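Long-range contact in Non-sulfated chondroitin lyase E66 (Autographa californica nucleopolyhedrovirus, PDB 3VSN), which cleaves non-sulfated chondroitin as a lyase of the viral envelope and is essential for oral infectivity, perhaps by digesting the chondroitin sulfate barrier of the host midgut's peritrophic matrix: residues A[239-250]-A[321-329]. Sequence-based numbering, arbitrary orientation.
Sequences VDSIYIDHIDVR and SADYSKVLT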
# COMPACT_ATOMS: atom_id res chain seq x y z
N VAL A 239 3.31 -15.67 2.89
CA VAL A 239 2.19 -16.60 3.11
C VAL A 239 0.89 -15.94 3.54
O VAL A 239 -0.19 -16.47 3.27
CB VAL A 239 2.54 -17.75 4.10
CG1 VAL A 239 3.63 -18.65 3.53
CG2 VAL A 239 2.94 -17.19 5.47
N ASP A 240 0.99 -14.79 4.20
CA ASP A 240 -0.20 -14.05 4.64
C ASP A 240 -0.57 -12.91 3.70
O ASP A 240 -1.25 -11.96 4.09
CB ASP A 240 -0.04 -13.55 6.09
CG ASP A 240 1.20 -12.67 6.29
OD1 ASP A 240 1.96 -12.42 5.32
OD2 ASP A 240 1.41 -12.22 7.44
N SER A 241 -0.12 -13.01 2.45
CA SER A 241 -0.45 -12.04 1.39
C SER A 241 -0.07 -10.60 1.71
O SER A 241 -0.90 -9.69 1.69
CB SER A 241 -1.93 -12.15 0.99
OG SER A 241 -2.14 -13.32 0.22
N ILE A 242 1.21 -10.40 2.00
CA ILE A 242 1.84 -9.08 1.97
C ILE A 242 3.03 -9.22 1.03
O ILE A 242 3.77 -10.21 1.12
CB ILE A 242 2.28 -8.61 3.38
CG1 ILE A 242 1.06 -8.34 4.28
CG2 ILE A 242 3.18 -7.38 3.30
CD1 ILE A 242 0.12 -7.25 3.81
N TYR A 243 3.21 -8.26 0.13
CA TYR A 243 4.32 -8.33 -0.81
C TYR A 243 5.62 -7.80 -0.23
O TYR A 243 5.70 -6.66 0.23
CB TYR A 243 4.02 -7.67 -2.17
CG TYR A 243 5.01 -8.16 -3.19
CD1 TYR A 243 6.19 -7.46 -3.44
CD2 TYR A 243 4.81 -9.38 -3.84
CE1 TYR A 243 7.13 -7.94 -4.34
CE2 TYR A 243 5.74 -9.87 -4.74
CZ TYR A 243 6.89 -9.15 -4.99
OH TYR A 243 7.82 -9.64 -5.88
N ILE A 244 6.65 -8.64 -0.28
CA ILE A 244 7.97 -8.31 0.24
C ILE A 244 8.96 -8.15 -0.92
O ILE A 244 9.05 -9.03 -1.79
CB ILE A 244 8.46 -9.37 1.26
CG1 ILE A 244 7.47 -9.50 2.44
CG2 ILE A 244 9.88 -9.08 1.74
CD1 ILE A 244 7.22 -8.22 3.23
N ASP A 245 9.68 -7.03 -0.93
CA ASP A 245 10.71 -6.77 -1.94
C ASP A 245 12.00 -6.35 -1.23
O ASP A 245 11.98 -6.07 -0.03
CB ASP A 245 10.23 -5.67 -2.89
CG ASP A 245 10.83 -5.79 -4.29
OD1 ASP A 245 11.75 -6.60 -4.51
OD2 ASP A 245 10.37 -5.04 -5.18
N HIS A 246 13.11 -6.32 -1.97
CA HIS A 246 14.42 -5.96 -1.40
C HIS A 246 14.76 -6.82 -0.21
O HIS A 246 15.28 -6.34 0.80
CB HIS A 246 14.47 -4.47 -1.06
CG HIS A 246 14.54 -3.57 -2.27
ND1 HIS A 246 14.93 -2.28 -2.19
CD2 HIS A 246 14.29 -3.82 -3.62
CE1 HIS A 246 14.90 -1.73 -3.42
NE2 HIS A 246 14.51 -2.67 -4.29
N ILE A 247 14.47 -8.11 -0.35
CA ILE A 247 14.71 -9.17 0.65
C ILE A 247 13.75 -9.12 1.84
O ILE A 247 13.14 -10.14 2.16
CB ILE A 247 16.19 -9.27 1.11
CG1 ILE A 247 17.14 -9.30 -0.09
CG2 ILE A 247 16.39 -10.53 1.95
CD1 ILE A 247 18.57 -8.93 0.24
N ASP A 248 13.60 -7.96 2.48
CA ASP A 248 12.85 -7.88 3.74
C ASP A 248 12.01 -6.62 3.94
O ASP A 248 11.66 -6.27 5.08
CB ASP A 248 13.81 -8.08 4.93
CG ASP A 248 14.87 -6.98 5.02
OD1 ASP A 248 14.89 -6.06 4.18
OD2 ASP A 248 15.69 -7.03 5.96
N VAL A 249 11.67 -5.93 2.85
CA VAL A 249 10.89 -4.69 2.93
C VAL A 249 9.45 -4.92 2.47
O VAL A 249 9.23 -5.49 1.40
CB VAL A 249 11.55 -3.54 2.12
CG1 VAL A 249 10.83 -2.21 2.35
CG2 VAL A 249 13.02 -3.39 2.48
N ARG A 250 8.48 -4.48 3.27
CA ARG A 250 7.08 -4.41 2.81
C ARG A 250 7.01 -3.33 1.73
O ARG A 250 7.21 -2.15 2.02
CB ARG A 250 6.13 -4.07 3.96
CG ARG A 250 6.11 -5.08 5.11
CD ARG A 250 5.23 -4.59 6.26
NE ARG A 250 5.48 -5.36 7.49
CZ ARG A 250 6.46 -5.10 8.35
NH1 ARG A 250 7.29 -4.09 8.15
NH2 ARG A 250 6.61 -5.86 9.43
N SER A 321 -6.19 -9.10 8.26
CA SER A 321 -4.93 -9.20 9.00
C SER A 321 -3.89 -10.07 8.31
O SER A 321 -4.21 -11.10 7.72
CB SER A 321 -5.17 -9.71 10.43
OG SER A 321 -5.61 -11.05 10.43
N ALA A 322 -2.64 -9.65 8.40
CA ALA A 322 -1.52 -10.45 7.96
C ALA A 322 -0.70 -10.75 9.21
O ALA A 322 0.05 -9.90 9.69
CB ALA A 322 -0.70 -9.69 6.93
N ASP A 323 -0.89 -11.96 9.75
CA ASP A 323 -0.41 -12.29 11.10
C ASP A 323 1.10 -12.51 11.21
O ASP A 323 1.66 -12.39 12.31
CB ASP A 323 -1.14 -13.53 11.64
CG ASP A 323 -2.64 -13.32 11.80
OD1 ASP A 323 -3.11 -12.15 11.79
OD2 ASP A 323 -3.35 -14.33 11.95
N TYR A 324 1.74 -12.84 10.10
CA TYR A 324 3.19 -13.03 10.07
C TYR A 324 3.94 -11.76 9.65
O TYR A 324 4.97 -11.42 10.23
CB TYR A 324 3.56 -14.15 9.10
CG TYR A 324 3.36 -15.55 9.64
CD1 TYR A 324 4.30 -16.12 10.49
CD2 TYR A 324 2.24 -16.30 9.28
CE1 TYR A 324 4.13 -17.41 10.98
CE2 TYR A 324 2.06 -17.59 9.76
CZ TYR A 324 3.00 -18.14 10.61
OH TYR A 324 2.83 -19.42 11.09
N SER A 325 3.42 -11.09 8.63
CA SER A 325 4.05 -9.89 8.07
C SER A 325 3.70 -8.64 8.87
O SER A 325 4.37 -7.61 8.76
CB SER A 325 3.63 -9.71 6.61
OG SER A 325 4.02 -10.83 5.83
N LYS A 326 2.64 -8.76 9.68
CA LYS A 326 2.22 -7.75 10.67
C LYS A 326 1.54 -6.52 10.06
O LYS A 326 2.07 -5.41 10.11
CB LYS A 326 3.37 -7.33 11.62
CG LYS A 326 4.22 -8.47 12.17
CD LYS A 326 3.39 -9.53 12.90
CE LYS A 326 4.27 -10.63 13.47
NZ LYS A 326 3.49 -11.66 14.21
N VAL A 327 0.36 -6.73 9.48
CA VAL A 327 -0.47 -5.63 8.98
C VAL A 327 -1.91 -5.89 9.41
O VAL A 327 -2.43 -6.99 9.24
CB VAL A 327 -0.38 -5.48 7.43
CG1 VAL A 327 -1.27 -4.34 6.95
CG2 VAL A 327 1.05 -5.25 6.98
N LEU A 328 -2.53 -4.87 10.00
CA LEU A 328 -3.96 -4.89 10.30
C LEU A 328 -4.62 -3.75 9.54
O LEU A 328 -4.19 -2.60 9.65
CB LEU A 328 -4.21 -4.73 11.80
CG LEU A 328 -5.66 -4.50 12.27
CD1 LEU A 328 -6.52 -5.73 12.03
CD2 LEU A 328 -5.70 -4.10 13.74
N THR A 329 -5.66 -4.06 8.77
CA THR A 329 -6.30 -3.08 7.91
C THR A 329 -7.81 -3.21 7.98
O THR A 329 -8.35 -4.31 7.95
CB THR A 329 -5.81 -3.26 6.45
OG1 THR A 329 -4.40 -2.99 6.39
CG2 THR A 329 -6.54 -2.30 5.50
O HOH W 1 -3.75 -12.32 5.33
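Asp240, Ile242 and Arg250 close on the beta hairpin 321-329, which leaves its turn through a G1 beta bulge: Lys326 N and Val327 N both donate to Ala322 O, with Lys326 in the left-handed conformation. The contact joins the small sheet beside the alpha/alpha toroid to the hairpin of strands 318-322 and 327-331, on the side of the beta-rich part of the chain.

Asp240 illustrates how a carboxylate can secure a turn, by binding the backbone of 324-325. Ser325 N reaches the syn lone pair of Asp240 OD2 at 2.6 Å, nearly straight at 166°, whereas Tyr324 N meets Asp240 OD2 on the anti side at 2.8 Å, 27° out of the carboxylate plane and more bent. Asp240 OD1 receives Ser325 OG at 2.7 Å, again syn, so Ser325 spans both oxygens and fixes the rotation of the buried carboxylate. A water bridges Asp240 O and Ser321 O.

Next to this polar cluster, Ile242 CG1 presses tightly on Ala322 CB at 3.5 Å, while CD1 meets Val327 CG2 at 3.9 Å.

Strand 249-250 returns from the turn bearing catalytic His246, which is hydrogen-bonded to Glu350. Arg250, extended from CG to NE, approaches edge-on: NE (2.8 Å) and NH2 (2.9 Å) both donate to Ser325 O, 1° out of the guanidinium plane.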